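DUF1904 domain-containing protein (Sebaldella termitidis, PDB 4M1A) is of unknown function but belongs to the MIF clan of alpha/beta proteins and assembles as a trimer. Local coordinates at residues F17-L21 with L76-W81; D52-V56 with T85-T90. One frame throughout, in Å; residues are numbered along the deposited sequence.

Contact 1 of 2, residues F17-L21 with L76-W81; sequences FTAGL and LFTERW
The Phe-17 ring lies with a face against the indole of Trp-81 and an edge against the ring of Phe-77, two residues one turn apart on helix 67-82. The three form an aromatic cluster in which the two helix residues meet Phe-17 differently. Trp-81 lies over one face of the Phe-17 ring, with Trp-81 NE1 above its centre and 3.2 Å from Phe-17 CD1. The planes meet at 47°, neither stacked nor perpendicular, and the indole N-H leans toward the ring, consistent with an N-H to pi interaction. Phe-77 instead offers its own face to the rim of Phe-17: Phe-17 CZ lies 3.6 Å from Phe-77 CD1 in a T-shaped pair with planes at 72°. Because Phe-17 carries CG opposite its backbone N (chi1 169°), the ring extends across to helix 67-82 and uses both a face and an edge.

Leu-21 closes the other face of Phe-17 with its CD2 methyl. Its branched end suits this corner, since Leu-21 CD1 also reaches the edge of Phe-77, 4.1 Å from Phe-77 CE1. The side chains of Leu-21 and Leu-76 slide past each other in opposite directions, with Leu-21 CD1 3.9 Å from Leu-76 CD2. Beneath the cluster, Phe-77 and Trp-81 rest on Ile-58 of strand 56-62, so the contact joins the helix junction to the sheet through helix 67-82.

At the margin, Leu-76 CD1 lies over the guanidinium of Arg-80. One water accepts from Arg-80 NH1 at 2.7 Å and donates to Phe-17 O, also at 2.7 Å. Apolar and aromatic surfaces thus provide the adhesion, while the cation, through water, serves a carbonyl at the C-terminal end of helix 11-17, whose partial negative charge would probably welcome it.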
# COMPACT_ATOMS: atom_id res chain seq x y z
N PHE A 17 -6.69 -15.76 -11.60
CA PHE A 17 -7.76 -14.81 -11.32
C PHE A 17 -7.86 -13.80 -12.41
O PHE A 17 -8.94 -13.35 -12.73
CB PHE A 17 -7.43 -14.15 -9.91
CG PHE A 17 -8.25 -12.97 -9.56
CD1 PHE A 17 -9.64 -13.11 -9.34
CD2 PHE A 17 -7.65 -11.74 -9.25
CE1 PHE A 17 -10.41 -12.05 -8.96
CE2 PHE A 17 -8.44 -10.68 -8.82
CZ PHE A 17 -9.80 -10.83 -8.67
N THR A 18 -6.75 -13.40 -13.01
CA THR A 18 -6.76 -12.35 -13.99
C THR A 18 -7.23 -12.80 -15.42
O THR A 18 -7.49 -11.97 -16.25
CB THR A 18 -5.38 -11.62 -14.20
OG1 THR A 18 -4.38 -12.46 -14.86
CG2 THR A 18 -4.84 -11.00 -12.81
N ALA A 19 -7.38 -14.09 -15.61
CA ALA A 19 -7.80 -14.59 -16.98
C ALA A 19 -9.17 -14.03 -17.27
O ALA A 19 -10.13 -14.30 -16.55
CB ALA A 19 -7.79 -16.12 -17.01
N GLY A 20 -9.26 -13.24 -18.33
CA GLY A 20 -10.54 -12.63 -18.79
C GLY A 20 -11.03 -11.46 -17.94
O GLY A 20 -12.10 -10.88 -18.22
N LEU A 21 -10.28 -11.13 -16.87
CA LEU A 21 -10.85 -10.32 -15.80
C LEU A 21 -11.00 -8.87 -16.24
O LEU A 21 -12.01 -8.22 -15.91
CB LEU A 21 -9.99 -10.37 -14.50
CG LEU A 21 -10.62 -9.74 -13.27
CD1 LEU A 21 -12.04 -10.28 -12.95
CD2 LEU A 21 -9.66 -10.04 -12.14
N LEU A 76 -18.24 -10.18 -7.87
CA LEU A 76 -17.47 -10.91 -8.88
C LEU A 76 -16.18 -11.47 -8.24
O LEU A 76 -15.86 -12.64 -8.33
CB LEU A 76 -17.13 -10.04 -10.02
CG LEU A 76 -16.32 -10.73 -11.15
CD1 LEU A 76 -17.05 -11.93 -11.79
CD2 LEU A 76 -15.86 -9.73 -12.19
N PHE A 77 -15.46 -10.58 -7.55
CA PHE A 77 -14.20 -11.01 -6.94
C PHE A 77 -14.43 -12.08 -5.90
O PHE A 77 -13.65 -13.07 -5.84
CB PHE A 77 -13.46 -9.79 -6.34
CG PHE A 77 -12.79 -8.86 -7.32
CD1 PHE A 77 -12.83 -8.98 -8.68
CD2 PHE A 77 -12.09 -7.71 -6.82
CE1 PHE A 77 -12.16 -8.10 -9.51
CE2 PHE A 77 -11.48 -6.85 -7.65
CZ PHE A 77 -11.51 -7.00 -9.00
N THR A 78 -15.47 -11.94 -5.09
CA THR A 78 -15.76 -12.84 -4.03
C THR A 78 -16.14 -14.19 -4.57
O THR A 78 -15.59 -15.19 -4.14
CB THR A 78 -16.82 -12.31 -3.09
OG1 THR A 78 -16.37 -11.01 -2.61
CG2 THR A 78 -17.07 -13.22 -1.91
N GLU A 79 -17.00 -14.18 -5.55
CA GLU A 79 -17.43 -15.45 -6.23
C GLU A 79 -16.27 -16.20 -6.86
O GLU A 79 -16.16 -17.42 -6.69
CB GLU A 79 -18.49 -15.15 -7.29
CG GLU A 79 -19.84 -14.89 -6.69
CD GLU A 79 -20.90 -14.49 -7.75
OE1 GLU A 79 -20.56 -14.23 -8.95
OE2 GLU A 79 -22.10 -14.43 -7.36
N ARG A 80 -15.38 -15.51 -7.55
CA ARG A 80 -14.23 -16.11 -8.15
C ARG A 80 -13.27 -16.73 -7.13
O ARG A 80 -12.84 -17.90 -7.30
CB ARG A 80 -13.51 -15.13 -9.09
CG ARG A 80 -14.26 -14.75 -10.36
CD ARG A 80 -14.29 -15.96 -11.36
NE ARG A 80 -15.11 -15.65 -12.53
CZ ARG A 80 -14.75 -14.80 -13.48
NH1 ARG A 80 -13.58 -14.10 -13.42
NH2 ARG A 80 -15.58 -14.60 -14.47
N TRP A 81 -12.92 -15.97 -6.06
CA TRP A 81 -12.02 -16.53 -5.03
C TRP A 81 -12.65 -17.67 -4.22
O TRP A 81 -11.96 -18.66 -3.89
CB TRP A 81 -11.40 -15.41 -4.11
CG TRP A 81 -10.34 -14.66 -4.82
CD1 TRP A 81 -10.45 -13.49 -5.50
CD2 TRP A 81 -9.03 -15.11 -5.04
NE1 TRP A 81 -9.27 -13.16 -6.12
CE2 TRP A 81 -8.36 -14.12 -5.83
CE3 TRP A 81 -8.33 -16.23 -4.62
CZ2 TRP A 81 -7.07 -14.27 -6.25
CZ3 TRP A 81 -7.02 -16.37 -5.05
CH2 TRP A 81 -6.40 -15.42 -5.87
O HOH W 1 -11.22 -14.78 -12.24

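Contact 2 of 2, residues D52-V56 with T85-T90; sequences DDGLV and TDKIVT
Asp-53 and Lys-87 meet from opposite directions just ahead of the point where Val-56 pairs with Val-89 in a parallel bridge between strands 56-62 and 89-95. These are the two strands of a beta-alpha-beta crossover whose connection is helix 67-82.

Asp-52 shapes the approach: its OD2 accepts from Gly-54 N at 2.8 Å, from above the carboxylate plane, making an Asx turn. At the next residue Lys-87 NZ donates to the backbone Asp-53 O at 2.9 Å, tilted somewhat from the carbonyl plane. Asp-53 OD2 is within salt-bridge distance of Lys-87 NZ (3.2 Å), but the carboxylate crowds the lysine methylenes so closely that its placement is doubtful. The strongest polar partner of NZ is Gly-8 O, just past strand 3-7, so the long lysine bridges from there to this loop. Gly-54 has a positive phi, which glycine tolerates readily; its carbonyl takes a hydrogen bond from a water that accepts in turn from Ile-88 N.

Leu-55 has CG in the crowded position between its backbone N and carbonyl carbon (chi1 71°). Leu-55 CB lies 4.0 Å from Ile-88 CB, and Leu-55 CD1 reaches to 3.6 Å from Thr-90 OG1, while the same side chain packs on Phe-45 of strand 37-47.

Val-56 lies in strand 56-62, and its beta-branched side chain suits the extended backbone. It shares a sheet face with Val-89, beneath Trp-81 of helix 67-82, and its CG2 methyl touches the aliphatic part of Lys-87. The valine's backbone is held through both its polar atoms, by residues that flank Val-89. Val-56 N donates to Ile-88 O at 2.8 Å and 163°. Thr-90 N donates to Val-56 O at 2.8 Å and a nearly straight 175°. The CA-H of Val-89 adds a further contact, Val-89 CA to Val-56 O 3.4 Å.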
# COMPACT_ATOMS: atom_id res chain seq x y z
N ASP A 52 0.23 -17.21 9.79
CA ASP A 52 -1.18 -17.32 9.64
C ASP A 52 -1.50 -17.35 8.16
O ASP A 52 -0.79 -16.80 7.35
CB ASP A 52 -1.89 -16.13 10.28
CG ASP A 52 -3.40 -16.33 10.39
OD1 ASP A 52 -3.83 -17.22 11.15
OD2 ASP A 52 -4.15 -15.56 9.77
N ASP A 53 -2.58 -18.03 7.82
CA ASP A 53 -3.07 -18.12 6.47
C ASP A 53 -3.64 -16.75 6.02
O ASP A 53 -3.79 -16.46 4.82
CB ASP A 53 -4.16 -19.19 6.48
CG ASP A 53 -4.93 -19.22 5.23
OD1 ASP A 53 -4.70 -20.14 4.42
OD2 ASP A 53 -5.76 -18.30 5.06
N GLY A 54 -3.93 -15.87 7.00
CA GLY A 54 -4.45 -14.54 6.73
C GLY A 54 -5.80 -14.69 5.99
O GLY A 54 -6.60 -15.63 6.25
N LEU A 55 -6.04 -13.80 5.02
CA LEU A 55 -7.26 -13.90 4.24
C LEU A 55 -6.85 -13.55 2.82
O LEU A 55 -5.70 -13.21 2.62
CB LEU A 55 -8.26 -12.96 4.84
CG LEU A 55 -8.19 -11.43 4.79
CD1 LEU A 55 -9.03 -10.93 5.97
CD2 LEU A 55 -6.81 -10.85 4.94
N VAL A 56 -7.76 -13.50 1.86
CA VAL A 56 -7.44 -12.94 0.54
C VAL A 56 -7.90 -11.48 0.63
O VAL A 56 -9.06 -11.21 0.99
CB VAL A 56 -8.13 -13.65 -0.59
CG1 VAL A 56 -7.81 -12.91 -1.87
CG2 VAL A 56 -7.61 -15.09 -0.60
N THR A 85 -10.89 -21.06 -2.46
CA THR A 85 -10.48 -21.01 -1.05
C THR A 85 -11.69 -20.80 -0.22
O THR A 85 -12.70 -20.24 -0.71
CB THR A 85 -9.46 -19.87 -0.78
OG1 THR A 85 -9.10 -19.85 0.63
CG2 THR A 85 -10.06 -18.51 -1.12
N ASP A 86 -11.60 -21.24 1.04
CA ASP A 86 -12.62 -20.89 2.03
C ASP A 86 -12.10 -19.76 2.90
O ASP A 86 -12.78 -19.34 3.81
CB ASP A 86 -13.01 -22.10 2.91
CG ASP A 86 -11.79 -22.79 3.57
OD1 ASP A 86 -10.63 -22.62 3.09
OD2 ASP A 86 -12.00 -23.52 4.57
N LYS A 87 -10.91 -19.27 2.63
CA LYS A 87 -10.47 -18.03 3.32
C LYS A 87 -11.46 -16.89 3.12
O LYS A 87 -12.08 -16.79 2.07
CB LYS A 87 -9.15 -17.56 2.74
CG LYS A 87 -7.94 -18.40 2.99
CD LYS A 87 -6.78 -17.61 2.42
CE LYS A 87 -5.60 -18.44 1.99
NZ LYS A 87 -4.39 -17.61 2.21
N ILE A 88 -11.52 -15.97 4.08
CA ILE A 88 -12.31 -14.77 3.98
C ILE A 88 -11.72 -13.96 2.76
O ILE A 88 -10.49 -13.98 2.50
CB ILE A 88 -12.11 -13.95 5.26
CG1 ILE A 88 -12.74 -14.65 6.50
CG2 ILE A 88 -12.62 -12.54 5.12
CD1 ILE A 88 -12.28 -13.96 7.78
N VAL A 89 -12.61 -13.36 1.98
CA VAL A 89 -12.22 -12.50 0.88
C VAL A 89 -12.61 -11.09 1.26
O VAL A 89 -13.81 -10.81 1.49
CB VAL A 89 -12.90 -12.88 -0.46
CG1 VAL A 89 -12.38 -11.96 -1.54
CG2 VAL A 89 -12.56 -14.31 -0.81
N THR A 90 -11.62 -10.23 1.45
CA THR A 90 -11.84 -8.83 1.84
C THR A 90 -11.42 -7.90 0.72
O THR A 90 -10.38 -8.15 0.06
CB THR A 90 -11.06 -8.53 3.16
OG1 THR A 90 -11.67 -9.31 4.17
CG2 THR A 90 -11.14 -7.07 3.50
O HOH W 2 -9.25 -16.14 5.88

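From the N terminus the chain passes strand 3-7 and helix 11-17 to residues 17-21, then helix 21-29 and strand 37-47 before reaching 52-56. Helix 67-82 closes contact 1 across 54 intervening residues; the chain then turns to 85-90 and closes contact 2, a shorter loop of 28. The segments alternate, so the two loops cross rather than nest. Contact 1 joins the helix junction to helix 67-82, and contact 2 joins strands 56-62 and 89-95. They touch where Trp-81 packs on Val-56 and Val-89. Beyond them, Thr-90 pairs with a strand of the third subunit, and Thr-18 hydrogen-bonds Gly-49 of the second.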